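Local coordinates for protein ribulose-1,5-bisphosphate carboxylase/oxygenase large subunit (Rhodopseudomonas palustris, PDB 3QFW) that is a Rubisco-like protein with a TIM-barrel catalytic domain, probably a magnesium-dependent enzyme related to the carboxylase that fixes carbon dioxide on ribulose bisphosphate, at residues A149-A152 with H153-L157; A193-G196 with G197-Y201; A265-L269 with G270-R274; Q325-N328 with E329-F333. All blocks are in the same frame, centred on the assembly; numbering follows the deposited sequence.

Contact 1 of 4, residues A149-A152 with H153-L157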
# COMPACT_ATOMS: atom_id res chain seq x y z
N ALA B 149 -10.18 -23.93 -15.43
CA ALA B 149 -9.62 -24.28 -16.74
C ALA B 149 -10.68 -24.39 -17.83
O ALA B 149 -10.49 -23.93 -18.95
CB ALA B 149 -8.82 -25.57 -16.65
N SER B 150 -11.80 -25.02 -17.49
CA SER B 150 -12.92 -25.20 -18.41
C SER B 150 -13.46 -23.85 -18.87
O SER B 150 -13.74 -23.65 -20.06
CB SER B 150 -14.02 -26.04 -17.76
OG SER B 150 -15.22 -26.00 -18.51
N ILE B 151 -13.61 -22.92 -17.93
CA ILE B 151 -14.06 -21.57 -18.23
C ILE B 151 -13.09 -20.86 -19.15
O ILE B 151 -13.49 -20.28 -20.17
CB ILE B 151 -14.21 -20.72 -16.95
CG1 ILE B 151 -15.33 -21.29 -16.07
CG2 ILE B 151 -14.48 -19.27 -17.31
CD1 ILE B 151 -16.64 -21.48 -16.80
N ALA B 152 -11.81 -20.91 -18.80
CA ALA B 152 -10.77 -20.29 -19.63
C ALA B 152 -10.81 -20.82 -21.06
O ALA B 152 -10.65 -20.06 -22.02
CB ALA B 152 -9.40 -20.54 -19.03
N HIS B 153 -11.04 -22.12 -21.18
CA HIS B 153 -11.08 -22.77 -22.49
C HIS B 153 -12.22 -22.18 -23.33
O HIS B 153 -12.04 -21.85 -24.51
CB HIS B 153 -11.24 -24.28 -22.33
CG HIS B 153 -11.09 -25.05 -23.61
ND1 HIS B 153 -9.87 -25.35 -24.16
CD2 HIS B 153 -12.02 -25.60 -24.43
CE1 HIS B 153 -10.04 -26.05 -25.27
NE2 HIS B 153 -11.34 -26.21 -25.46
N GLN B 154 -13.38 -22.03 -22.71
CA GLN B 154 -14.53 -21.47 -23.40
C GLN B 154 -14.28 -20.02 -23.80
O GLN B 154 -14.60 -19.61 -24.90
CB GLN B 154 -15.80 -21.61 -22.56
CG GLN B 154 -16.18 -23.07 -22.31
CD GLN B 154 -17.13 -23.24 -21.14
OE1 GLN B 154 -18.31 -22.89 -21.22
NE2 GLN B 154 -16.62 -23.78 -20.04
N LEU B 155 -13.67 -19.24 -22.91
CA LEU B 155 -13.35 -17.85 -23.23
C LEU B 155 -12.37 -17.76 -24.40
O LEU B 155 -12.59 -17.02 -25.36
CB LEU B 155 -12.80 -17.13 -21.99
CG LEU B 155 -13.81 -17.06 -20.84
CD1 LEU B 155 -13.13 -16.67 -19.52
CD2 LEU B 155 -14.95 -16.12 -21.18
N ALA B 156 -11.28 -18.52 -24.31
CA ALA B 156 -10.24 -18.48 -25.33
C ALA B 156 -10.78 -18.96 -26.68
O ALA B 156 -10.40 -18.45 -27.74
CB ALA B 156 -9.04 -19.32 -24.89
N LEU B 157 -11.69 -19.92 -26.63
CA LEU B 157 -12.35 -20.40 -27.84
C LEU B 157 -13.10 -19.27 -28.54
O LEU B 157 -13.24 -19.28 -29.76
CB LEU B 157 -13.30 -21.57 -27.53
CG LEU B 157 -12.73 -22.97 -27.73
CD1 LEU B 157 -13.81 -24.03 -27.51
CD2 LEU B 157 -12.12 -23.11 -29.12
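His153 N, Gln154 N, Leu155 N and Ala156 N bond in turn to the carbonyls of Ala149, Ser150, Ile151 and Ala152, the i to i+4 pattern of a regular alpha-helix; this is helix 145-157, the crossover of a beta-alpha-beta unit of the TIM barrel. One carbonyl is used twice. Gln154 N meets Ser150 O at 3.1 Å from one face of its plane, and Gln154 NE2 meets the same Ser150 O at 2.9 Å from the opposite face, standing well above the plane (C=O...N angle 102°) and not on a lone pair. Gln154 CG lies beside the backbone N (chi1 -63°), which directs the amide toward the N-terminal side of the helix. It ends with NE2 3.0 Å from Ser150 OG and 4.0 Å from Ile151 CD1. A leucine here has no amide, and Ser150 O would probably be left without its second donor, with an apolar chain beside Ser150 OG. His153 turns to helix 177-195, where ND1 bonds to Ala187 O. Toward the barrel, Ile151 and Leu155 both reach Leu138 of strand 133-138; their side chains run alongside each other in the same direction, with Ile151 CG2 3.7 Å from Leu155 CD1.

Contact 2 of 4, residues A193-G196 with G197-Y201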
# COMPACT_ATOMS: atom_id res chain seq x y z
N ALA B 193 -4.76 -23.67 -30.10
CA ALA B 193 -4.43 -24.61 -31.17
C ALA B 193 -5.63 -24.88 -32.06
O ALA B 193 -5.53 -24.85 -33.28
CB ALA B 193 -3.88 -25.90 -30.58
N ALA B 194 -6.78 -25.14 -31.44
CA ALA B 194 -7.99 -25.49 -32.18
C ALA B 194 -8.51 -24.34 -33.06
O ALA B 194 -9.03 -24.57 -34.15
CB ALA B 194 -9.08 -25.94 -31.21
N ARG B 195 -8.34 -23.12 -32.58
CA ARG B 195 -8.95 -21.97 -33.22
C ARG B 195 -7.93 -21.14 -34.00
O ARG B 195 -8.30 -20.20 -34.70
CB ARG B 195 -9.65 -21.09 -32.18
CG ARG B 195 -10.46 -19.93 -32.76
CD ARG B 195 -10.73 -18.84 -31.71
NE ARG B 195 -10.19 -17.55 -32.13
CZ ARG B 195 -9.14 -16.97 -31.57
NH1 ARG B 195 -8.52 -17.55 -30.54
NH2 ARG B 195 -8.71 -15.79 -32.01
N GLY B 196 -6.66 -21.49 -33.87
CA GLY B 196 -5.59 -20.68 -34.43
C GLY B 196 -5.46 -19.36 -33.67
O GLY B 196 -5.17 -18.32 -34.26
N GLY B 197 -5.67 -19.42 -32.36
CA GLY B 197 -5.69 -18.22 -31.53
C GLY B 197 -4.37 -17.86 -30.86
O GLY B 197 -3.42 -18.65 -30.86
N ARG B 198 -4.32 -16.67 -30.28
CA ARG B 198 -3.12 -16.20 -29.59
C ARG B 198 -3.53 -15.57 -28.24
O ARG B 198 -2.96 -14.57 -27.81
CB ARG B 198 -2.33 -15.21 -30.47
CG ARG B 198 -1.86 -15.78 -31.83
CD ARG B 198 -0.91 -14.82 -32.59
NE ARG B 198 0.31 -14.57 -31.82
CZ ARG B 198 1.54 -14.46 -32.33
NH1 ARG B 198 1.75 -14.57 -33.64
NH2 ARG B 198 2.57 -14.25 -31.52
N THR B 199 -4.53 -16.18 -27.60
CA THR B 199 -5.05 -15.73 -26.33
C THR B 199 -4.01 -15.86 -25.22
O THR B 199 -3.35 -16.90 -25.11
CB THR B 199 -6.29 -16.54 -25.90
OG1 THR B 199 -7.40 -16.23 -26.75
CG2 THR B 199 -6.66 -16.23 -24.45
N LEU B 200 -3.87 -14.82 -24.40
CA LEU B 200 -2.93 -14.84 -23.27
C LEU B 200 -3.62 -15.14 -21.93
O LEU B 200 -4.78 -14.78 -21.73
CB LEU B 200 -2.22 -13.49 -23.15
CG LEU B 200 -1.30 -13.03 -24.28
CD1 LEU B 200 -1.09 -11.53 -24.18
CD2 LEU B 200 0.04 -13.75 -24.23
N TYR B 201 -2.89 -15.77 -21.03
CA TYR B 201 -3.36 -15.98 -19.66
C TYR B 201 -2.49 -15.26 -18.63
O TYR B 201 -1.26 -15.42 -18.62
CB TYR B 201 -3.46 -17.47 -19.34
CG TYR B 201 -3.78 -17.80 -17.90
CD1 TYR B 201 -4.85 -17.19 -17.24
CD2 TYR B 201 -3.03 -18.74 -17.20
CE1 TYR B 201 -5.13 -17.50 -15.90
CE2 TYR B 201 -3.32 -19.05 -15.89
CZ TYR B 201 -4.37 -18.44 -15.24
OH TYR B 201 -4.65 -18.77 -13.92
O HOH W 1 -6.82 -15.50 -29.55
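Arg195, the last residue of helix 177-195, curls its side chain over Gly197, two residues further on, as the chain leaves the helix for strand 200-202. Gly196 turns the chain out of the helix: it is the first residue to abandon helical angles, with a positive phi (69°) that favours glycine. The tight part is the meeting of guanidinium and glycine. Arg195 NH1 stands 3.1 Å from Gly197 CA, CZ follows at 3.7 Å from the same CA, and Gly197 N lies over one face of the planar group. A CB on Gly197 would fall only 2.0 Å from Arg195 NH1, so this close approach depends on the missing side chain. A bend at chi3 of Arg195 (121°) carries the guanidinium across the turn. Beyond it the contact is loose and water-mediated. Water 1 lies at the guanidinium edge, in its plane, accepting from Arg195 NH1 (2.8 Å) and from Arg198 N (2.9 Å) while donating to Thr199 OG1 (3.0 Å). Thr199 OG1 also bonds to Val160 O, and Arg198 NE donates to Leu125 O. The turn completes a beta-alpha-beta unit: Thr199 packs on Val188 of helix 177-195 and on Ile163, and the backbone of Leu200 bonds to Asp161 and Ile163, setting strand 200-202 beside strand 162-165.

Contact 3 of 4, residues A265-L269 with G270-R274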
# COMPACT_ATOMS: atom_id res chain seq x y z
N ALA B 265 -6.24 8.44 -9.39
CA ALA B 265 -6.13 7.24 -10.23
C ALA B 265 -5.33 7.45 -11.51
O ALA B 265 -4.53 6.59 -11.89
CB ALA B 265 -7.50 6.66 -10.55
N PRO B 266 -5.55 8.57 -12.19
CA PRO B 266 -4.79 8.62 -13.45
C PRO B 266 -3.29 8.63 -13.19
O PRO B 266 -2.54 7.95 -13.90
CB PRO B 266 -5.27 9.93 -14.11
CG PRO B 266 -6.64 10.15 -13.54
CD PRO B 266 -6.55 9.65 -12.09
N LEU B 267 -2.85 9.35 -12.17
CA LEU B 267 -1.43 9.41 -11.85
C LEU B 267 -0.91 8.04 -11.43
O LEU B 267 0.16 7.60 -11.88
CB LEU B 267 -1.20 10.43 -10.73
CG LEU B 267 0.14 10.30 -10.01
CD1 LEU B 267 1.29 10.63 -10.95
CD2 LEU B 267 0.19 11.20 -8.77
N LEU B 268 -1.66 7.36 -10.56
CA LEU B 268 -1.21 6.10 -9.98
C LEU B 268 -1.32 4.90 -10.93
O LEU B 268 -0.33 4.26 -11.24
CB LEU B 268 -1.95 5.81 -8.67
CG LEU B 268 -1.49 4.56 -7.91
CD1 LEU B 268 -0.00 4.66 -7.61
CD2 LEU B 268 -2.29 4.39 -6.62
N LEU B 269 -2.54 4.61 -11.36
CA LEU B 269 -2.80 3.45 -12.22
C LEU B 269 -2.30 3.66 -13.64
O LEU B 269 -1.93 2.71 -14.33
CB LEU B 269 -4.30 3.19 -12.28
CG LEU B 269 -5.04 3.03 -10.95
CD1 LEU B 269 -6.45 2.54 -11.25
CD2 LEU B 269 -4.32 2.06 -10.04
N GLY B 270 -2.31 4.91 -14.08
CA GLY B 270 -1.83 5.25 -15.40
C GLY B 270 -0.34 5.48 -15.43
O GLY B 270 0.42 4.64 -15.91
N ARG B 271 0.10 6.62 -14.91
CA ARG B 271 1.48 7.05 -15.09
C ARG B 271 2.45 6.21 -14.26
O ARG B 271 3.39 5.62 -14.80
CB ARG B 271 1.63 8.54 -14.76
CG ARG B 271 3.08 9.03 -14.68
CD ARG B 271 3.16 10.54 -14.74
NE ARG B 271 2.97 11.02 -16.11
CZ ARG B 271 3.05 12.29 -16.48
NH1 ARG B 271 3.32 13.23 -15.59
NH2 ARG B 271 2.88 12.62 -17.76
N LEU B 272 2.22 6.15 -12.96
CA LEU B 272 3.18 5.49 -12.08
C LEU B 272 3.27 3.99 -12.33
O LEU B 272 4.36 3.43 -12.38
CB LEU B 272 2.88 5.78 -10.61
CG LEU B 272 3.07 7.25 -10.20
CD1 LEU B 272 2.78 7.43 -8.72
CD2 LEU B 272 4.48 7.76 -10.54
N PHE B 273 2.12 3.33 -12.46
CA PHE B 273 2.11 1.90 -12.77
C PHE B 273 2.89 1.62 -14.07
O PHE B 273 3.74 0.72 -14.11
CB PHE B 273 0.67 1.37 -12.87
CG PHE B 273 0.06 0.97 -11.54
CD1 PHE B 273 0.63 1.36 -10.32
CD2 PHE B 273 -1.10 0.21 -11.50
CE1 PHE B 273 0.04 0.98 -9.11
CE2 PHE B 273 -1.68 -0.18 -10.30
CZ PHE B 273 -1.11 0.21 -9.11
N ARG B 274 2.61 2.40 -15.11
CA ARG B 274 3.34 2.35 -16.38
C ARG B 274 4.85 2.57 -16.19
O ARG B 274 5.66 1.78 -16.69
CB ARG B 274 2.78 3.43 -17.32
CG ARG B 274 3.56 3.62 -18.65
CD ARG B 274 3.03 4.83 -19.39
NE ARG B 274 3.67 5.03 -20.71
CZ ARG B 274 3.37 6.03 -21.52
NH1 ARG B 274 2.45 6.92 -21.14
NH2 ARG B 274 3.99 6.16 -22.69
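Leu267, Leu268 and Leu269 meet Leu272 and Phe273 along helix 265-276, where a wider pi-type turn shifts the usual pairing by one residue. Arg271 N, Leu272 N and Phe273 N bond to Pro266 O, Leu267 O and Leu268 O, five residues back; the middle bond, Leu272 N to Leu267 O, is the shortest at 2.7 Å and nearly straight (166°). Gly270 N adds only a weak bond to Pro266 O. Close packing at Gly270 rests on its missing side chain: a CB there would come within 2.5 Å of Pro266 O. The widened turn brings side chains five apart into touch, beside the usual pairs four apart. Leu267 CD1 is a bump against the branch point of Leu272, 3.9 Å from its CG, the two side chains crossing at a slant. Leu268 CD1 fits the hollow between Leu272 and the Phe273 ring, 4.1 Å from Leu272 CD1 and 4.0 Å from Phe273 CE1. Phe273 has CG beside its own backbone N (chi1 -85°), which lays the ring against the preceding turn. One ring face receives Leu269 CA in a CH-pi contact, 4.1 Å from the Phe273 ring centroid, while the Leu269 side chain lies alongside, its CD2 touching Phe273 CE2 at 3.5 Å. Around this hydrophobic group, Phe273 also meets Pro231 and Met232, Leu269 packs on Phe283 and Leu300, and Arg271 NH1 bonds to Val102 O. The helix lies over strand 280-284, with helices 231-234 and 294-305 beside it, as the crossover from strand 250-253 to strand 280-284.

Contact 4 of 4, residues Q325-N328 with E329-F333. With SO4 (sulfate ion), chain G.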
# COMPACT_ATOMS: atom_id res chain seq x y z
N GLN B 325 -23.89 -4.07 -25.26
CA GLN B 325 -24.49 -2.78 -25.55
C GLN B 325 -23.55 -1.60 -25.28
O GLN B 325 -23.82 -0.49 -25.73
CB GLN B 325 -25.77 -2.58 -24.72
CG GLN B 325 -25.52 -2.02 -23.32
CD GLN B 325 -26.73 -1.29 -22.76
OE1 GLN B 325 -26.60 -0.37 -21.96
NE2 GLN B 325 -27.93 -1.72 -23.17
N ARG B 326 -22.47 -1.85 -24.56
CA ARG B 326 -21.57 -0.76 -24.15
C ARG B 326 -20.37 -0.63 -25.08
O ARG B 326 -19.69 0.40 -25.08
CB ARG B 326 -21.05 -0.98 -22.72
CG ARG B 326 -22.10 -1.12 -21.63
CD ARG B 326 -22.71 0.22 -21.23
NE ARG B 326 -21.72 1.27 -21.03
CZ ARG B 326 -21.13 1.57 -19.88
NH1 ARG B 326 -21.42 0.88 -18.78
NH2 ARG B 326 -20.24 2.56 -19.82
N VAL B 327 -20.10 -1.67 -25.86
CA VAL B 327 -18.88 -1.73 -26.67
C VAL B 327 -18.62 -0.51 -27.58
O VAL B 327 -17.54 0.07 -27.53
CB VAL B 327 -18.81 -3.03 -27.49
CG1 VAL B 327 -17.84 -2.89 -28.65
CG2 VAL B 327 -18.43 -4.20 -26.60
N ASN B 328 -19.59 -0.11 -28.39
CA ASN B 328 -19.35 1.05 -29.26
C ASN B 328 -19.11 2.34 -28.49
O ASN B 328 -18.19 3.10 -28.80
CB ASN B 328 -20.46 1.21 -30.31
CG ASN B 328 -20.46 0.08 -31.32
OD1 ASN B 328 -19.48 -0.65 -31.46
ND2 ASN B 328 -21.57 -0.07 -32.04
N GLU B 329 -19.94 2.59 -27.48
CA GLU B 329 -19.73 3.70 -26.54
C GLU B 329 -18.28 3.74 -26.06
O GLU B 329 -17.60 4.77 -26.15
CB GLU B 329 -20.67 3.59 -25.33
CG GLU B 329 -20.36 4.60 -24.21
CD GLU B 329 -20.90 4.19 -22.83
OE1 GLU B 329 -21.68 3.22 -22.76
OE2 GLU B 329 -20.54 4.85 -21.83
N LEU B 330 -17.79 2.62 -25.54
CA LEU B 330 -16.47 2.63 -24.92
C LEU B 330 -15.35 2.81 -25.93
O LEU B 330 -14.32 3.40 -25.63
CB LEU B 330 -16.26 1.38 -24.06
CG LEU B 330 -17.16 1.35 -22.82
CD1 LEU B 330 -16.99 0.04 -22.09
CD2 LEU B 330 -16.83 2.52 -21.90
N LEU B 331 -15.55 2.30 -27.14
CA LEU B 331 -14.54 2.46 -28.18
C LEU B 331 -14.57 3.88 -28.73
O LEU B 331 -13.54 4.40 -29.15
CB LEU B 331 -14.71 1.43 -29.28
CG LEU B 331 -14.14 0.03 -29.01
CD1 LEU B 331 -13.11 0.02 -27.90
CD2 LEU B 331 -15.23 -0.97 -28.72
N ARG B 332 -15.75 4.50 -28.73
CA ARG B 332 -15.84 5.92 -29.07
C ARG B 332 -15.12 6.72 -27.99
O ARG B 332 -14.37 7.65 -28.27
CB ARG B 332 -17.29 6.37 -29.17
CG ARG B 332 -18.01 5.88 -30.43
CD ARG B 332 -19.53 6.12 -30.36
NE ARG B 332 -20.23 5.36 -31.40
CZ ARG B 332 -21.35 4.67 -31.20
NH1 ARG B 332 -21.92 4.63 -30.00
NH2 ARG B 332 -21.90 4.00 -32.20
N PHE B 333 -15.37 6.35 -26.74
CA PHE B 333 -14.78 7.07 -25.61
C PHE B 333 -13.26 6.96 -25.58
O PHE B 333 -12.56 7.97 -25.49
CB PHE B 333 -15.35 6.54 -24.29
CG PHE B 333 -14.96 7.39 -23.11
CD1 PHE B 333 -15.63 8.57 -22.84
CD2 PHE B 333 -13.90 7.01 -22.29
CE1 PHE B 333 -15.27 9.36 -21.77
CE2 PHE B 333 -13.53 7.80 -21.22
CZ PHE B 333 -14.22 8.97 -20.95
S SO4 G . -24.69 1.55 -30.26
O1 SO4 G . -23.95 0.30 -30.13
O2 SO4 G . -26.09 1.32 -29.89
O3 SO4 G . -24.62 2.03 -31.64
O4 SO4 G . -24.10 2.56 -29.38
O HOH W 2 -22.64 1.45 -26.97
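Arg326 and Glu329 form a salt bridge in the first turn leading into helix 327-334, the helix that leads to strand 339-341 of the TIM barrel. The two side chains run side by side and pair side-on: Arg326 NE reaches Glu329 OE1 at 2.6 Å on its syn side but well out of the carboxylate plane, and Arg326 NH2 reaches Glu329 OE2 at 3.1 Å from above that plane. The planes are 19° apart, so the grip is slightly twisted. Bends at chi2 and chi3 (-77° and -45°) bring the arginine round so that it meets a residue only three further on. Glu329 OE2 has a second partner, Tyr286 OH. An alanine in place of Arg326 is likely to leave the Glu329 carboxylate without its charged mate and freer to turn about its bond to Tyr286. Backbone donors follow the helix: Leu330 N bonds to Arg326 O and Arg332 N to Asn328 O. Glu329 N is instead served by water 2 at 3.0 Å, and that water donates to Gln325 O (2.6 Å) and to sulfate O4. The sulfate, probably from the crystallisation liquor, also accepts from Arg332 NH1 at O4 (3.1 Å) and, weakly, from Arg332 NH2 at O3. Over one face of the Arg332 guanidinium sits Asn328 CB, 3.7 Å from Arg332 NH2.

The contacts follow in series along one catalytic domain, the TIM barrel. Contacts 1 and 2 are neighbours, with centres about 10 Å apart: they belong to successive beta-alpha-beta units that share strand 162-165, and touch where Leu157 O lies 3.2 Å from Arg195 CD. Contact 3 is remote from both, its centre about 31 Å from that of contact 1 and 30 Å from that of contact 2, on the helix between strands 250-253 and 280-284. Contact 4 lies about 25 Å from contacts 1 and 2 and 23 Å from contact 3, centre to centre, on the helix between strands 315-319 and 339-341. Together they lie at separate points round the barrel, three on its helices and one where a helix passes into a strand.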